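Local coordinates for CBS domain-containing predicted protein TM0935 (Thermotoga maritima, PDB 1O50) that is of unknown function but pairs two CBS domains, a fold that in relatives often binds adenine nucleotides and probably serves a regulatory, ligand-sensing role, at residues A[13-18]-A[110-115]; A[125-130]-A[142-147]. All coordinates share one frame; numbering follows the deposited sequence. Where two conformers were deposited one is given.

Interaction 1: residues A[13-18]-A[110-115]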
ATOM      1  N   MET A  13       2.478  -2.440 -23.723  1.00 36.26           N
ATOM      2  CA  MET A  13       1.226  -2.123 -23.028  1.00 36.34           C
ATOM      3  C   MET A  13       1.142  -0.647 -22.619  1.00 36.42           C
ATOM      4  O   MET A  13       2.144  -0.005 -22.324  1.00 36.76           O
ATOM      5  CB  MET A  13       1.068  -2.982 -21.764  1.00 36.36           C
ATOM      6  CG  MET A  13       0.717  -4.439 -22.033  1.00 36.77           C
ATOM      7  SD  MET A  13       0.803  -5.524 -20.593  1.00 38.58           S
ATOM      8  CE  MET A  13       2.473  -5.753 -20.407  1.00 38.64           C
ATOM      9  N   LYS A  14      -0.074  -0.127 -22.605  1.00 36.68           N
ATOM     10  CA  LYS A  14      -0.337   1.226 -22.150  1.00 36.75           C
ATOM     11  C   LYS A  14      -1.314   1.244 -20.984  1.00 36.22           C
ATOM     12  O   LYS A  14      -1.951   0.221 -20.671  1.00 35.79           O
ATOM     13  CB  LYS A  14      -0.845   2.055 -23.317  1.00 36.63           C
ATOM     14  CG  LYS A  14       0.303   2.423 -24.254  1.00 38.66           C
ATOM     15  CD  LYS A  14      -0.109   2.516 -25.723  1.00 40.07           C
ATOM     16  CE  LYS A  14      -0.864   3.763 -26.088  1.00 41.15           C
ATOM     17  NZ  LYS A  14      -0.827   3.937 -27.573  1.00 40.42           N
ATOM     18  N   VAL A  15      -1.451   2.409 -20.346  1.00 35.08           N
ATOM     19  CA  VAL A  15      -2.312   2.503 -19.173  1.00 34.71           C
ATOM     20  C   VAL A  15      -3.722   2.023 -19.540  1.00 34.45           C
ATOM     21  O   VAL A  15      -4.355   1.301 -18.760  1.00 33.29           O
ATOM     22  CB  VAL A  15      -2.293   3.939 -18.541  1.00 35.05           C
ATOM     23  CG1 VAL A  15      -3.480   4.171 -17.615  1.00 33.92           C
ATOM     24  CG2 VAL A  15      -0.993   4.143 -17.769  1.00 34.41           C
ATOM     25  N   LYS A  16      -4.178   2.387 -20.734  1.00 34.70           N
ATOM     26  CA  LYS A  16      -5.512   2.015 -21.207  1.00 35.37           C
ATOM     27  C   LYS A  16      -5.776   0.490 -21.209  1.00 35.35           C
ATOM     28  O   LYS A  16      -6.931   0.055 -21.103  1.00 35.31           O
ATOM     29  CB  LYS A  16      -5.737   2.586 -22.605  1.00 35.60           C
ATOM     30  CG  LYS A  16      -4.855   1.987 -23.710  1.00 38.30           C
ATOM     31  CD  LYS A  16      -5.234   2.536 -25.092  1.00 42.90           C
ATOM     32  CE  LYS A  16      -4.579   1.756 -26.253  1.00 45.69           C
ATOM     33  NZ  LYS A  16      -5.045   0.301 -26.402  1.00 48.71           N
ATOM     34  N   ASP A  17      -4.720  -0.299 -21.354  1.00 35.07           N
ATOM     35  CA  ASP A  17      -4.823  -1.767 -21.367  1.00 35.81           C
ATOM     36  C   ASP A  17      -4.928  -2.385 -19.963  1.00 35.94           C
ATOM     37  O   ASP A  17      -5.347  -3.530 -19.834  1.00 35.96           O
ATOM     38  CB  ASP A  17      -3.600  -2.401 -22.082  1.00 35.80           C
ATOM     39  CG  ASP A  17      -3.329  -1.798 -23.457  1.00 35.26           C
ATOM     40  OD1 ASP A  17      -4.266  -1.627 -24.247  1.00 35.96           O
ATOM     41  OD2 ASP A  17      -2.191  -1.459 -23.840  1.00 34.55           O
ATOM     42  N   VAL A  18      -4.508  -1.643 -18.931  1.00 36.53           N
ATOM     43  CA  VAL A  18      -4.373  -2.132 -17.552  1.00 37.57           C
ATOM     44  C   VAL A  18      -5.387  -1.511 -16.563  1.00 37.75           C
ATOM     45  O   VAL A  18      -5.835  -2.174 -15.637  1.00 38.27           O
ATOM     46  CB  VAL A  18      -2.928  -1.866 -17.074  1.00 37.95           C
ATOM     47  CG1 VAL A  18      -2.726  -2.241 -15.650  1.00 39.97           C
ATOM     48  CG2 VAL A  18      -1.940  -2.622 -18.005  1.00 38.61           C
ATOM     49  N   MET A 110      -4.181   7.801 -20.551  1.00 36.91           N
ATOM     50  CA  MET A 110      -4.548   6.529 -21.196  1.00 36.81           C
ATOM     51  C   MET A 110      -3.440   5.957 -22.102  1.00 36.52           C
ATOM     52  O   MET A 110      -3.224   4.733 -22.154  1.00 36.81           O
ATOM     53  CB  MET A 110      -5.864   6.701 -21.984  1.00 37.08           C
ATOM     54  CG  MET A 110      -7.105   6.798 -21.101  1.00 37.19           C
ATOM     55  SD  MET A 110      -7.326   5.331 -20.124  1.00 40.33           S
ATOM     56  CE  MET A 110      -8.599   5.857 -18.902  1.00 42.41           C
ATOM     57  N   ASP A 111      -2.726   6.847 -22.784  1.00 35.88           N
ATOM     58  CA  ASP A 111      -1.726   6.453 -23.766  1.00 36.10           C
ATOM     59  C   ASP A 111      -0.342   6.315 -23.128  1.00 35.82           C
ATOM     60  O   ASP A 111       0.606   5.931 -23.786  1.00 36.03           O
ATOM     61  CB  ASP A 111      -1.782   7.383 -25.003  0.65 36.49           C
ATOM     62  CG  ASP A 111      -3.086   7.188 -25.832  0.65 38.07           C
ATOM     63  OD1 ASP A 111      -3.535   8.144 -26.534  0.65 38.49           O
ATOM     64  OD2 ASP A 111      -3.734   6.107 -25.834  0.65 39.90           O
ATOM     65  N   THR A 112      -0.239   6.571 -21.830  1.00 35.07           N
ATOM     66  CA  THR A 112       1.030   6.414 -21.120  1.00 34.91           C
ATOM     67  C   THR A 112       1.505   4.961 -21.144  1.00 35.10           C
ATOM     68  O   THR A 112       0.714   4.052 -20.837  1.00 34.37           O
ATOM     69  CB  THR A 112       0.860   6.865 -19.652  1.00 34.92           C
ATOM     70  OG1 THR A 112       0.470   8.240 -19.628  1.00 34.61           O
ATOM     71  CG2 THR A 112       2.165   6.831 -18.900  1.00 34.16           C
ATOM     72  N   PRO A 113       2.776   4.723 -21.500  1.00 35.20           N
ATOM     73  CA  PRO A 113       3.380   3.392 -21.369  1.00 35.21           C
ATOM     74  C   PRO A 113       3.223   2.807 -19.976  1.00 35.76           C
ATOM     75  O   PRO A 113       3.498   3.499 -18.997  1.00 35.51           O
ATOM     76  CB  PRO A 113       4.860   3.659 -21.661  1.00 34.89           C
ATOM     77  CG  PRO A 113       4.821   4.751 -22.618  1.00 34.55           C
ATOM     78  CD  PRO A 113       3.736   5.665 -22.102  1.00 35.04           C
ATOM     79  N   LEU A 114       2.815   1.545 -19.886  1.00 35.84           N
ATOM     80  CA  LEU A 114       2.755   0.869 -18.605  1.00 36.80           C
ATOM     81  C   LEU A 114       4.076   0.998 -17.810  1.00 36.76           C
ATOM     82  O   LEU A 114       4.067   1.207 -16.589  1.00 35.50           O
ATOM     83  CB  LEU A 114       2.434  -0.620 -18.776  1.00 37.42           C
ATOM     84  CG  LEU A 114       2.124  -1.390 -17.501  1.00 39.09           C
ATOM     85  CD1 LEU A 114       0.844  -0.824 -16.866  1.00 41.61           C
ATOM     86  CD2 LEU A 114       1.936  -2.885 -17.807  1.00 39.06           C
ATOM     87  N   GLU A 115       5.195   0.852 -18.504  1.00 37.72           N
ATOM     88  CA  GLU A 115       6.486   0.958 -17.850  1.00 39.06           C
ATOM     89  C   GLU A 115       6.790   2.324 -17.232  1.00 39.25           C
ATOM     90  O   GLU A 115       7.482   2.381 -16.200  1.00 39.67           O
ATOM     91  CB  GLU A 115       7.613   0.551 -18.783  1.00 39.94           C
ATOM     92  CG  GLU A 115       7.591   1.161 -20.149  1.00 42.91           C
ATOM     93  CD  GLU A 115       8.927   0.975 -20.860  1.00 50.05           C
ATOM     94  OE1 GLU A 115       9.065   1.464 -22.018  1.00 54.21           O
ATOM     95  OE2 GLU A 115       9.846   0.351 -20.257  1.00 53.01           O
TER
HETATM   96  O   HOH W   1       5.256  -0.318 -21.401  1.00 39.35           O
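V18 and L114 meet on the buried side of this contact, where, in the tandem CBS fold, the weakly bonded helical turn at 15-18 of one CBS motif leans on the start of helix 114-124 in the other. The packing here is tight. L114 swings CG opposite the backbone N (chi1 -171°), turning its branched end toward V18, and CD1 lies 3.5 Å from V18 CG2, the two side chains crossing at about a right angle. M13 runs alongside L114 in the same direction, and I147 of helix 144-153 covers L114 as well.

Three backbone bonds fasten the segments. L114 N gives to M13 O at 3.0 Å. V15 N gives to T112 O at 2.8 Å, and one residue on, K16 N gives to M110 O at 2.9 Å.

The solvent side is looser. There K14 drapes its aliphatic chain over the backbone of D111, CE lying 3.5 Å from D111 O, and K16 turns its amine away to a salt bridge with D17 OD1. The other oxygen of that carboxylate, D17 OD2, accepts a bond from K14 N at 2.8 Å on its anti side.

Interaction 2: residues A[125-130]-A[142-147]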
ATOM      1  N   ASN A 125       6.942   6.202  -4.563  1.00 39.06           N
ATOM      2  CA  ASN A 125       6.497   5.302  -3.529  1.00 38.40           C
ATOM      3  C   ASN A 125       5.000   5.389  -3.295  1.00 38.32           C
ATOM      4  O   ASN A 125       4.542   5.546  -2.151  1.00 38.35           O
ATOM      5  CB  ASN A 125       7.252   5.501  -2.206  1.00 37.97           C
ATOM      6  CG  ASN A 125       6.821   4.454  -1.148  1.00 39.19           C
ATOM      7  OD1 ASN A 125       6.561   3.319  -1.517  1.00 38.71           O
ATOM      8  ND2 ASN A 125       6.735   4.835   0.144  1.00 37.56           N
ATOM      9  N   ILE A 126       4.232   5.319  -4.386  1.00 37.64           N
ATOM     10  CA  ILE A 126       2.778   5.228  -4.333  1.00 37.12           C
ATOM     11  C   ILE A 126       2.303   3.968  -5.099  1.00 37.53           C
ATOM     12  O   ILE A 126       3.031   3.457  -5.925  1.00 40.41           O
ATOM     13  CB  ILE A 126       2.140   6.522  -4.944  1.00 36.87           C
ATOM     14  CG1 ILE A 126       2.484   6.635  -6.416  1.00 34.78           C
ATOM     15  CG2 ILE A 126       2.609   7.816  -4.187  1.00 38.63           C
ATOM     16  CD1 ILE A 126       2.080   7.921  -7.071  1.00 34.00           C
ATOM     17  N   GLN A 127       1.108   3.473  -4.814  1.00 36.63           N
ATOM     18  CA  GLN A 127       0.517   2.314  -5.473  1.00 35.96           C
ATOM     19  C   GLN A 127      -0.860   2.569  -6.124  1.00 36.31           C
ATOM     20  O   GLN A 127      -1.616   1.621  -6.414  1.00 37.42           O
ATOM     21  CB  GLN A 127       0.438   1.157  -4.468  1.00 35.90           C
ATOM     22  CG  GLN A 127       1.820   0.766  -3.968  1.00 35.87           C
ATOM     23  CD  GLN A 127       1.875  -0.524  -3.243  1.00 33.64           C
ATOM     24  OE1 GLN A 127       1.255  -1.470  -3.654  1.00 38.13           O
ATOM     25  NE2 GLN A 127       2.707  -0.603  -2.193  1.00 36.71           N
ATOM     26  N   GLU A 128      -1.213   3.834  -6.349  1.00 35.95           N
ATOM     27  CA  GLU A 128      -2.498   4.163  -6.997  1.00 35.26           C
ATOM     28  C   GLU A 128      -2.368   5.564  -7.497  1.00 36.33           C
ATOM     29  O   GLU A 128      -1.881   6.453  -6.789  1.00 35.81           O
ATOM     30  CB  GLU A 128      -3.680   4.087  -6.050  1.00 35.64           C
ATOM     31  CG  GLU A 128      -5.028   4.189  -6.733  1.00 32.89           C
ATOM     32  CD  GLU A 128      -6.220   4.164  -5.806  1.00 39.51           C
ATOM     33  OE1 GLU A 128      -6.035   4.007  -4.613  1.00 38.76           O
ATOM     34  OE2 GLU A 128      -7.382   4.274  -6.277  1.00 41.52           O
ATOM     35  N   MET A 129      -2.763   5.742  -8.744  1.00 36.46           N
ATOM     36  CA  MET A 129      -2.591   6.987  -9.447  1.00 36.58           C
ATOM     37  C   MET A 129      -3.830   7.193 -10.228  1.00 37.11           C
ATOM     38  O   MET A 129      -4.407   6.230 -10.709  1.00 35.76           O
ATOM     39  CB  MET A 129      -1.452   6.897 -10.455  1.00 37.67           C
ATOM     40  CG  MET A 129      -0.142   7.212  -9.912  1.00 41.19           C
ATOM     41  SD  MET A 129       1.200   7.243 -11.122  1.00 45.41           S
ATOM     42  CE  MET A 129       1.088   5.649 -11.645  1.00 44.24           C
ATOM     43  N   PRO A 130      -4.213   8.457 -10.448  1.00 38.23           N
ATOM     44  CA  PRO A 130      -5.380   8.749 -11.264  1.00 37.66           C
ATOM     45  C   PRO A 130      -4.960   8.822 -12.714  1.00 37.59           C
ATOM     46  O   PRO A 130      -3.806   9.108 -13.001  1.00 35.99           O
ATOM     47  CB  PRO A 130      -5.801  10.126 -10.750  1.00 38.20           C
ATOM     48  CG  PRO A 130      -4.527  10.782 -10.415  1.00 37.63           C
ATOM     49  CD  PRO A 130      -3.589   9.702  -9.956  1.00 38.08           C
ATOM     50  N   LEU A 142      -5.591   3.800 -11.677  1.00 35.80           N
ATOM     51  CA  LEU A 142      -4.616   2.725 -11.868  1.00 35.14           C
ATOM     52  C   LEU A 142      -4.010   2.335 -10.559  1.00 34.98           C
ATOM     53  O   LEU A 142      -3.599   3.206  -9.862  1.00 35.87           O
ATOM     54  CB  LEU A 142      -3.490   3.208 -12.796  1.00 35.38           C
ATOM     55  CG  LEU A 142      -2.412   2.193 -13.180  1.00 34.56           C
ATOM     56  CD1 LEU A 142      -2.960   1.034 -13.984  1.00 36.54           C
ATOM     57  CD2 LEU A 142      -1.311   2.874 -13.959  1.00 35.61           C
ATOM     58  N   ASN A 143      -3.927   1.050 -10.224  1.00 35.08           N
ATOM     59  CA  ASN A 143      -3.164   0.635  -9.042  1.00 34.52           C
ATOM     60  C   ASN A 143      -2.134  -0.416  -9.314  1.00 33.88           C
ATOM     61  O   ASN A 143      -2.070  -0.992 -10.383  1.00 33.40           O
ATOM     62  CB  ASN A 143      -4.100   0.252  -7.861  1.00 35.59           C
ATOM     63  CG  ASN A 143      -4.794  -1.081  -8.014  1.00 35.31           C
ATOM     64  OD1 ASN A 143      -4.568  -1.834  -8.958  1.00 38.65           O
ATOM     65  ND2 ASN A 143      -5.638  -1.403  -7.050  1.00 35.68           N
ATOM     66  N   SER A 144      -1.258  -0.626  -8.332  1.00 35.15           N
ATOM     67  CA  SER A 144      -0.210  -1.616  -8.458  1.00 35.69           C
ATOM     68  C   SER A 144      -0.726  -3.033  -8.756  1.00 36.83           C
ATOM     69  O   SER A 144      -0.084  -3.801  -9.437  1.00 35.66           O
ATOM     70  CB  SER A 144       0.650  -1.615  -7.180  1.00 36.49           C
ATOM     71  OG  SER A 144      -0.112  -1.915  -6.025  1.00 37.74           O
ATOM     72  N   LEU A 145      -1.918  -3.371  -8.285  1.00 38.28           N
ATOM     73  CA  LEU A 145      -2.404  -4.706  -8.448  1.00 37.86           C
ATOM     74  C   LEU A 145      -2.754  -4.957  -9.918  1.00 37.96           C
ATOM     75  O   LEU A 145      -2.572  -6.055 -10.418  1.00 37.85           O
ATOM     76  CB  LEU A 145      -3.629  -4.955  -7.548  1.00 38.84           C
ATOM     77  CG  LEU A 145      -3.546  -4.555  -6.062  1.00 38.28           C
ATOM     78  CD1 LEU A 145      -4.761  -5.129  -5.332  1.00 36.55           C
ATOM     79  CD2 LEU A 145      -2.261  -4.976  -5.395  1.00 39.11           C
ATOM     80  N   GLU A 146      -3.284  -3.938 -10.589  1.00 37.53           N
ATOM     81  CA  GLU A 146      -3.560  -4.031 -12.018  1.00 37.05           C
ATOM     82  C   GLU A 146      -2.303  -4.282 -12.849  1.00 37.08           C
ATOM     83  O   GLU A 146      -2.336  -5.050 -13.800  1.00 37.35           O
ATOM     84  CB  GLU A 146      -4.283  -2.788 -12.482  1.00 35.56           C
ATOM     85  CG  GLU A 146      -5.694  -2.762 -11.930  1.00 35.17           C
ATOM     86  CD  GLU A 146      -6.419  -1.489 -12.275  1.00 33.19           C
ATOM     87  OE1 GLU A 146      -5.789  -0.424 -12.298  1.00 30.63           O
ATOM     88  OE2 GLU A 146      -7.624  -1.576 -12.532  1.00 34.34           O
ATOM     89  N   ILE A 147      -1.216  -3.615 -12.492  1.00 37.13           N
ATOM     90  CA  ILE A 147       0.071  -3.798 -13.149  1.00 36.85           C
ATOM     91  C   ILE A 147       0.561  -5.206 -12.919  1.00 36.52           C
ATOM     92  O   ILE A 147       1.006  -5.857 -13.855  1.00 36.06           O
ATOM     93  CB  ILE A 147       1.090  -2.739 -12.704  1.00 36.78           C
ATOM     94  CG1 ILE A 147       0.633  -1.346 -13.128  1.00 36.73           C
ATOM     95  CG2 ILE A 147       2.471  -2.971 -13.335  1.00 37.15           C
ATOM     96  CD1 ILE A 147       1.591  -0.262 -12.806  1.00 37.58           C
TER
HETATM   97  O   HOH W   2      -6.259   0.720  -4.956  1.00 21.92           O
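Q127 is gripped twice by S144, once through the backbone and once through a side-chain bond between the buried S144 hydroxyl and the amide oxygen of the partly exposed Q127. S144 OG donates to Q127 OE1 at 2.8 Å, in the plane of the amide carbonyl and on a lone pair. The serine hydroxyl sits between its own backbone N and carbonyl carbon (chi1 60°), facing the glutamine, whose chain runs extended beyond CG to meet it. S144 N meanwhile gives to Q127 O at 3.0 Å. An alanine at Q127 has no amide oxygen to offer, and the S144 hydroxyl would probably be left without this acceptor and set free to turn. V65 of the second subunit packs against both residues.

Next along the chain from Q127 comes the β-hairpin 128-132/138-143 of a CBS domain, whose second strand turns into helix 144-153 at this contact. M129 and L142 form an antiparallel hydrogen-bonded pair, with M129 N to L142 O and L142 N to M129 O both 2.9 Å. E128 and N143 make the neighbouring non-hydrogen-bonded pair, their CA atoms 4.1 Å apart; E128 OE1 accepts from R49 N.

N143 ends the strand and caps the helix: N143 OD1 accepts a bond from E146 N at 3.0 Å, and E146 OE1 accepts one from N143 N at 3.2 Å from above the carboxylate plane, completing a capping box.

In the fold
From the N terminus, the chain first lays down 13-18, then builds the three-stranded sheet and the intervening helices before returning at 110-115, so interaction 1 closes a long loop of 91 residues and ties the first CBS motif to the second. The chain then runs straight on through helix 114-124 into interaction 2, which closes a short loop of 11 residues around the hairpin turn. The two therefore follow in series, neither nested nor crossed. They still share a core: V18 CG1 packs 3.7 Å from L142 CD1, and L114 CD1 lies 3.8 Å from I147 CG1, joining the N-terminal segment 13-18, helix 114-124, the hairpin and helix 144-153.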